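Local coordinates for ubiquitin-conjugating enzyme E2-21 kDa (Pichia angusta, PDB 5NL8), which probably carries activated ubiquitin as a thioester and transfers it to other proteins, a step needed for peroxisome biogenesis, at residues Leu36-Leu39 against Arg45-Ala48; Leu11-Ala16 against Thr71-Asp76. All blocks are in the same frame, centred on the assembly; numbering follows the deposited sequence.

Contact 1 (Leu36-Leu39 against Arg45-Ala48); sequences LHPL and RWSA
His-37 and Ser-47 form a hydrogen-bonded pair of an antiparallel beta hairpin, the first two strands of the four-stranded sheet of the ubiquitin-conjugating fold. Two backbone bonds join them: His-37 N gives to Ser-47 O at 2.9 Å, and Ser-47 N returns to His-37 O at 2.8 Å. A third, almost straight at 176°, runs from Leu-39 N to Arg-45 O as the first strand ends. On the face shared by His-37 and Ser-47, Ser-47 CB sits under the imidazole in a CH-pi contact, 4.2 Å from the ring centroid. The ring reaches this place because His-37 CG stands between its own N and C (chi1 60°), which also lets ND1 donate to Pro-38 O, above that carbonyl's plane. A leucine in place of His-37 would probably leave Pro-38 O without this donor and Ser-47 CB without its flat cover. The apolar contacts centre on Trp-46. Pro-38 CD lies 3.6 Å from Trp-46 CZ3, the two side chains running side by side, while Leu-36 CD1 touches both Trp-46 CE3 and Ala-48 CB. Near the turn, Leu-39 CD2 rests over one face of the Arg-45 guanidinium, 3.5 Å from NH2, the nitrogen that forms a salt bridge with Glu-66 OE2.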
ATOM      1  N   LEU A  36      -9.007  -6.529   0.267  1.00 40.03           N
ATOM      2  CA  LEU A  36      -9.577  -5.449  -0.536  1.00 44.84           C
ATOM      3  C   LEU A  36     -11.093  -5.373  -0.350  1.00 41.85           C
ATOM      4  O   LEU A  36     -11.776  -6.390  -0.436  1.00 37.65           O
ATOM      5  CB  LEU A  36      -9.246  -5.648  -2.018  1.00 40.81           C
ATOM      6  CG  LEU A  36      -9.907  -4.694  -3.021  1.00 41.23           C
ATOM      7  CD1 LEU A  36      -9.330  -3.288  -2.899  1.00 31.42           C
ATOM      8  CD2 LEU A  36      -9.755  -5.210  -4.444  1.00 34.36           C
ATOM      9  N   HIS A  37     -11.620  -4.175  -0.096  1.00 34.73           N
ATOM     10  CA  HIS A  37     -13.072  -3.994   0.012  1.00 43.64           C
ATOM     11  C   HIS A  37     -13.456  -2.518  -0.035  1.00 43.76           C
ATOM     12  O   HIS A  37     -12.633  -1.656   0.252  1.00 31.13           O
ATOM     13  CB  HIS A  37     -13.610  -4.639   1.299  1.00 41.62           C
ATOM     14  CG  HIS A  37     -13.019  -4.084   2.555  1.00 51.14           C
ATOM     15  ND1 HIS A  37     -13.547  -2.987   3.206  1.00 58.84           N
ATOM     16  CD2 HIS A  37     -11.950  -4.476   3.284  1.00 59.35           C
ATOM     17  CE1 HIS A  37     -12.825  -2.729   4.278  1.00 60.75           C
ATOM     18  NE2 HIS A  37     -11.847  -3.615   4.353  1.00 54.92           N
ATOM     19  N   PRO A  38     -14.712  -2.221  -0.416  1.00 38.89           N
ATOM     20  CA  PRO A  38     -15.162  -0.825  -0.439  1.00 36.08           C
ATOM     21  C   PRO A  38     -14.943  -0.118   0.893  1.00 40.51           C
ATOM     22  O   PRO A  38     -15.124  -0.721   1.953  1.00 35.86           O
ATOM     23  CB  PRO A  38     -16.655  -0.945  -0.754  1.00 43.71           C
ATOM     24  CG  PRO A  38     -16.763  -2.208  -1.536  1.00 51.51           C
ATOM     25  CD  PRO A  38     -15.740  -3.139  -0.940  1.00 48.65           C
ATOM     26  N   LEU A  39     -14.543   1.149   0.831  1.00 40.99           N
ATOM     27  CA  LEU A  39     -14.295   1.927   2.035  1.00 43.79           C
ATOM     28  C   LEU A  39     -15.577   2.091   2.844  1.00 47.54           C
ATOM     29  O   LEU A  39     -15.584   1.893   4.060  1.00 42.02           O
ATOM     30  CB  LEU A  39     -13.714   3.296   1.682  1.00 46.86           C
ATOM     31  CG  LEU A  39     -13.068   4.050   2.846  1.00 48.29           C
ATOM     32  CD1 LEU A  39     -11.706   3.459   3.183  1.00 47.33           C
ATOM     33  CD2 LEU A  39     -12.960   5.536   2.536  1.00 48.43           C
ATOM     34  N   ARG A  45     -14.422   4.360  -3.702  1.00 27.19           N
ATOM     35  CA  ARG A  45     -13.415   4.475  -2.654  1.00 29.77           C
ATOM     36  C   ARG A  45     -13.184   3.114  -2.005  1.00 39.28           C
ATOM     37  O   ARG A  45     -14.131   2.446  -1.586  1.00 35.84           O
ATOM     38  CB  ARG A  45     -13.825   5.522  -1.614  1.00 35.74           C
ATOM     39  CG  ARG A  45     -13.697   6.958  -2.116  1.00 45.56           C
ATOM     40  CD  ARG A  45     -14.160   7.972  -1.090  1.00 51.81           C
ATOM     41  NE  ARG A  45     -13.170   8.196  -0.041  1.00 70.41           N
ATOM     42  CZ  ARG A  45     -13.429   8.802   1.115  1.00 77.13           C
ATOM     43  NH1 ARG A  45     -14.653   9.241   1.379  1.00 84.79           N
ATOM     44  NH2 ARG A  45     -12.464   8.963   2.011  1.00 73.55           N
ATOM     45  N   TRP A  46     -11.914   2.721  -1.933  1.00 28.30           N
ATOM     46  CA  TRP A  46     -11.513   1.380  -1.518  1.00 31.63           C
ATOM     47  C   TRP A  46     -10.503   1.357  -0.378  1.00 34.87           C
ATOM     48  O   TRP A  46      -9.660   2.240  -0.255  1.00 30.47           O
ATOM     49  CB  TRP A  46     -10.914   0.625  -2.706  1.00 25.48           C
ATOM     50  CG  TRP A  46     -11.869   0.462  -3.820  1.00 31.79           C
ATOM     51  CD1 TRP A  46     -12.135   1.361  -4.811  1.00 35.93           C
ATOM     52  CD2 TRP A  46     -12.716  -0.663  -4.059  1.00 38.02           C
ATOM     53  NE1 TRP A  46     -13.095   0.860  -5.656  1.00 37.81           N
ATOM     54  CE2 TRP A  46     -13.465  -0.385  -5.217  1.00 38.11           C
ATOM     55  CE3 TRP A  46     -12.907  -1.885  -3.405  1.00 34.58           C
ATOM     56  CZ2 TRP A  46     -14.395  -1.280  -5.738  1.00 37.45           C
ATOM     57  CZ3 TRP A  46     -13.833  -2.771  -3.922  1.00 37.51           C
ATOM     58  CH2 TRP A  46     -14.565  -2.465  -5.077  1.00 44.45           C
ATOM     59  N   SER A  47     -10.592   0.311   0.433  1.00 38.67           N
ATOM     60  CA  SER A  47      -9.605  -0.001   1.451  1.00 33.92           C
ATOM     61  C   SER A  47      -8.897  -1.304   1.086  1.00 37.06           C
ATOM     62  O   SER A  47      -9.550  -2.291   0.733  1.00 36.18           O
ATOM     63  CB  SER A  47     -10.266  -0.121   2.823  1.00 37.04           C
ATOM     64  OG  SER A  47      -9.350  -0.599   3.788  1.00 44.45           O
ATOM     65  N   ALA A  48      -7.569  -1.309   1.161  1.00 30.53           N
ATOM     66  CA  ALA A  48      -6.811  -2.522   0.859  1.00 31.52           C
ATOM     67  C   ALA A  48      -5.778  -2.826   1.934  1.00 30.15           C
ATOM     68  O   ALA A  48      -5.421  -1.960   2.731  1.00 33.70           O
ATOM     69  CB  ALA A  48      -6.131  -2.404  -0.501  1.00 30.33           C
TER

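Contact 2 (Leu11-Ala16 against Thr71-Asp76); sequences LKEYRA and TNYPLD
Glu-13 and Tyr-73 reach for each other from opposite directions, and their side-chain ends make the only touch between 11-16 and 71-76. The backbones stay well apart: the nearest CA atoms, those of Glu-13 and Pro-74, are 11.7 Å from each other. Tyr-73 OH donates to Glu-13 OE1 at 3.1 Å, meeting the syn lone pair of that oxygen, on the side of OE2. Glu-13 OE2 lies at the edge of the phenol ring, near its plane and 3.9 Å from Tyr-73 CE2. The carboxylate is turned 55° from the ring plane, so the two flat groups do not stack.

Both side chains span the gap in stretched conformations. In Glu-13, CG is anti to the carbonyl carbon (chi1 -62°), and the chain is extended beyond CG. In Tyr-73, CG lies anti to the backbone N (chi1 -176°), sending the ring toward the helix, while CB of the following Pro-74 covers the centre of one ring face at 3.8 Å from its plane. The peptide bond before Pro-74 is cis, which folds the proline back onto the tyrosine that precedes it. Farther round the loop, Asn-72 ND2 donates to Asp-76 OD2 at 2.9 Å, bridging the bend and meeting that oxygen from above the carboxylate plane.

The buried carboxylate has more than this one partner. Its OE2 forms a salt bridge with Arg-9, one turn earlier in the same helix, and OE1 also accepts from Leu-135 N; this surrounding is likely to favour the charged form. Tyr-73 also packs on Arg-9 and Leu-10 of that helix. Glu-13 thus brings together the N-terminal helix 6-21, the loop between strands 62-68 and 79-82, and the start of helix 135-147.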
ATOM      1  N   LEU A  11     -16.944  -3.487 -10.132  1.00 37.71           N
ATOM      2  CA  LEU A  11     -17.495  -4.645  -9.447  1.00 46.20           C
ATOM      3  C   LEU A  11     -16.845  -5.927  -9.954  1.00 46.43           C
ATOM      4  O   LEU A  11     -16.435  -6.774  -9.161  1.00 45.05           O
ATOM      5  CB  LEU A  11     -19.011  -4.713  -9.624  1.00 51.53           C
ATOM      6  CG  LEU A  11     -19.676  -5.959  -9.033  1.00 56.99           C
ATOM      7  CD1 LEU A  11     -19.497  -6.009  -7.524  1.00 51.08           C
ATOM      8  CD2 LEU A  11     -21.151  -6.012  -9.401  1.00 60.20           C
ATOM      9  N   LYS A  12     -16.740  -6.058 -11.273  1.00 49.15           N
ATOM     10  CA  LYS A  12     -16.151  -7.256 -11.865  1.00 53.72           C
ATOM     11  C   LYS A  12     -14.720  -7.459 -11.376  1.00 49.26           C
ATOM     12  O   LYS A  12     -14.334  -8.567 -11.003  1.00 51.69           O
ATOM     13  CB  LYS A  12     -16.178  -7.176 -13.392  1.00 63.59           C
ATOM     14  CG  LYS A  12     -15.883  -8.498 -14.080  1.00 83.83           C
ATOM     15  CD  LYS A  12     -16.269  -8.459 -15.549  1.00 93.08           C
ATOM     16  CE  LYS A  12     -17.719  -8.041 -15.723  1.00 98.36           C
ATOM     17  NZ  LYS A  12     -18.638  -9.208 -15.660  1.00103.03           N
ATOM     18  N   GLU A  13     -13.940  -6.385 -11.362  1.00 44.78           N
ATOM     19  CA  GLU A  13     -12.560  -6.461 -10.890  1.00 60.90           C
ATOM     20  C   GLU A  13     -12.489  -6.858  -9.414  1.00 59.98           C
ATOM     21  O   GLU A  13     -11.661  -7.696  -9.019  1.00 57.28           O
ATOM     22  CB  GLU A  13     -11.849  -5.125 -11.103  1.00 65.29           C
ATOM     23  CG  GLU A  13     -11.733  -4.705 -12.556  1.00 62.79           C
ATOM     24  CD  GLU A  13     -11.068  -3.351 -12.714  1.00 68.58           C
ATOM     25  OE1 GLU A  13     -10.425  -2.885 -11.749  1.00 61.02           O
ATOM     26  OE2 GLU A  13     -11.187  -2.750 -13.802  1.00 77.40           O
ATOM     27  N   TYR A  14     -13.362  -6.253  -8.611  1.00 49.99           N
ATOM     28  CA  TYR A  14     -13.434  -6.552  -7.183  1.00 42.14           C
ATOM     29  C   TYR A  14     -13.719  -8.032  -6.946  1.00 52.52           C
ATOM     30  O   TYR A  14     -13.039  -8.686  -6.151  1.00 58.92           O
ATOM     31  CB  TYR A  14     -14.508  -5.688  -6.512  1.00 42.02           C
ATOM     32  CG  TYR A  14     -14.754  -5.993  -5.046  1.00 38.40           C
ATOM     33  CD1 TYR A  14     -13.700  -6.247  -4.176  1.00 38.13           C
ATOM     34  CD2 TYR A  14     -16.044  -6.007  -4.528  1.00 43.27           C
ATOM     35  CE1 TYR A  14     -13.926  -6.519  -2.835  1.00 37.99           C
ATOM     36  CE2 TYR A  14     -16.279  -6.276  -3.189  1.00 35.32           C
ATOM     37  CZ  TYR A  14     -15.217  -6.531  -2.347  1.00 38.66           C
ATOM     38  OH  TYR A  14     -15.448  -6.801  -1.016  1.00 45.79           O
ATOM     39  N   ARG A  15     -14.722  -8.556  -7.644  1.00 49.42           N
ATOM     40  CA  ARG A  15     -15.075  -9.964  -7.531  1.00 55.29           C
ATOM     41  C   ARG A  15     -13.932 -10.856  -8.004  1.00 62.39           C
ATOM     42  O   ARG A  15     -13.676 -11.915  -7.422  1.00 73.72           O
ATOM     43  CB  ARG A  15     -16.345 -10.266  -8.326  1.00 60.12           C
ATOM     44  CG  ARG A  15     -17.585  -9.524  -7.839  1.00 65.96           C
ATOM     45  CD  ARG A  15     -18.854 -10.089  -8.460  1.00 71.83           C
ATOM     46  NE  ARG A  15     -19.097 -11.466  -8.035  1.00 82.20           N
ATOM     47  CZ  ARG A  15     -18.768 -12.542  -8.746  1.00 81.64           C
ATOM     48  NH1 ARG A  15     -18.188 -12.410  -9.933  1.00 71.08           N
ATOM     49  NH2 ARG A  15     -19.030 -13.752  -8.273  1.00 81.72           N
ATOM     50  N   ALA A  16     -13.242 -10.422  -9.055  1.00 50.77           N
ATOM     51  CA  ALA A  16     -12.091 -11.160  -9.562  1.00 57.53           C
ATOM     52  C   ALA A  16     -11.024 -11.301  -8.480  1.00 60.41           C
ATOM     53  O   ALA A  16     -10.444 -12.373  -8.314  1.00 60.31           O
ATOM     54  CB  ALA A  16     -11.518 -10.479 -10.793  1.00 53.01           C
ATOM     55  N   THR A  71     -13.723   9.546 -11.970  1.00 63.55           N
ATOM     56  CA  THR A  71     -14.995   9.343 -12.659  1.00 68.26           C
ATOM     57  C   THR A  71     -14.805   8.759 -14.054  1.00 66.74           C
ATOM     58  O   THR A  71     -15.642   7.997 -14.536  1.00 79.01           O
ATOM     59  CB  THR A  71     -15.781  10.662 -12.783  1.00 70.62           C
ATOM     60  OG1 THR A  71     -15.661  11.411 -11.568  1.00 64.41           O
ATOM     61  CG2 THR A  71     -17.251  10.386 -13.072  1.00 77.84           C
ATOM     62  N   ASN A  72     -13.702   9.122 -14.698  1.00 60.32           N
ATOM     63  CA  ASN A  72     -13.435   8.679 -16.060  1.00 63.98           C
ATOM     64  C   ASN A  72     -12.672   7.358 -16.110  1.00 65.04           C
ATOM     65  O   ASN A  72     -12.147   6.977 -17.155  1.00 63.52           O
ATOM     66  CB  ASN A  72     -12.661   9.758 -16.824  1.00 68.39           C
ATOM     67  CG  ASN A  72     -11.296  10.034 -16.222  1.00 74.07           C
ATOM     68  OD1 ASN A  72     -11.110   9.941 -15.008  1.00 83.38           O
ATOM     69  ND2 ASN A  72     -10.333  10.372 -17.072  1.00 74.45           N
ATOM     70  N   TYR A  73     -12.612   6.668 -14.974  1.00 59.58           N
ATOM     71  CA  TYR A  73     -11.954   5.368 -14.880  1.00 54.40           C
ATOM     72  C   TYR A  73     -12.490   4.416 -15.949  1.00 52.05           C
ATOM     73  O   TYR A  73     -13.697   4.367 -16.176  1.00 55.23           O
ATOM     74  CB  TYR A  73     -12.159   4.782 -13.480  1.00 50.26           C
ATOM     75  CG  TYR A  73     -11.434   3.483 -13.225  1.00 48.66           C
ATOM     76  CD1 TYR A  73     -10.105   3.477 -12.826  1.00 47.49           C
ATOM     77  CD2 TYR A  73     -12.082   2.264 -13.371  1.00 48.38           C
ATOM     78  CE1 TYR A  73      -9.436   2.292 -12.588  1.00 51.24           C
ATOM     79  CE2 TYR A  73     -11.421   1.071 -13.135  1.00 45.92           C
ATOM     80  CZ  TYR A  73     -10.098   1.092 -12.744  1.00 55.13           C
ATOM     81  OH  TYR A  73      -9.435  -0.089 -12.507  1.00 58.63           O
ATOM     82  N   PRO A  74     -11.600   3.656 -16.611  1.00 57.53           N
ATOM     83  CA  PRO A  74     -10.151   3.570 -16.403  1.00 60.29           C
ATOM     84  C   PRO A  74      -9.312   4.429 -17.349  1.00 61.98           C
ATOM     85  O   PRO A  74      -8.203   4.021 -17.695  1.00 51.33           O
ATOM     86  CB  PRO A  74      -9.873   2.095 -16.669  1.00 47.72           C
ATOM     87  CG  PRO A  74     -10.815   1.779 -17.788  1.00 52.56           C
ATOM     88  CD  PRO A  74     -12.055   2.634 -17.569  1.00 59.07           C
ATOM     89  N   LEU A  75      -9.820   5.584 -17.768  1.00 66.68           N
ATOM     90  CA  LEU A  75      -9.043   6.472 -18.628  1.00 60.33           C
ATOM     91  C   LEU A  75      -7.918   7.119 -17.832  1.00 72.41           C
ATOM     92  O   LEU A  75      -6.881   7.488 -18.383  1.00 63.58           O
ATOM     93  CB  LEU A  75      -9.929   7.545 -19.262  1.00 59.96           C
ATOM     94  CG  LEU A  75     -10.507   7.238 -20.647  1.00 77.32           C
ATOM     95  CD1 LEU A  75     -11.241   5.902 -20.667  1.00 82.52           C
ATOM     96  CD2 LEU A  75     -11.422   8.363 -21.105  1.00 83.19           C
ATOM     97  N   ASP A  76      -8.138   7.255 -16.530  1.00 77.82           N
ATOM     98  CA  ASP A  76      -7.122   7.770 -15.624  1.00 63.17           C
ATOM     99  C   ASP A  76      -6.933   6.807 -14.456  1.00 53.83           C
ATOM    100  O   ASP A  76      -7.870   6.113 -14.065  1.00 47.22           O
ATOM    101  CB  ASP A  76      -7.501   9.167 -15.127  1.00 64.37           C
ATOM    102  CG  ASP A  76      -7.006  10.262 -16.049  1.00 74.50           C
ATOM    103  OD1 ASP A  76      -5.921  10.091 -16.644  1.00 75.21           O
ATOM    104  OD2 ASP A  76      -7.701  11.292 -16.182  1.00 83.56           O
TER

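Tyr-14 is the residue that connects the two contacts, whose centres lie about 13 Å apart. It follows Glu-13 on helix 6-21, but its ring leaves the helix toward the hairpin of contact 1 and meets Trp-46 edge to face, with Trp-46 CZ3 3.5 Å from Tyr-14 CD1. Its hydroxyl end packs against the first strand, Tyr-14 OH lying 3.7 Å from His-37 CB. Adjacent positions on one helix therefore serve the sheet edge at 36-39 and the loop at 71-76. Along the chain, the hairpin falls between the two segments of contact 2. Both contacts lie away from Cys-121, the predicted thioester-forming cysteine.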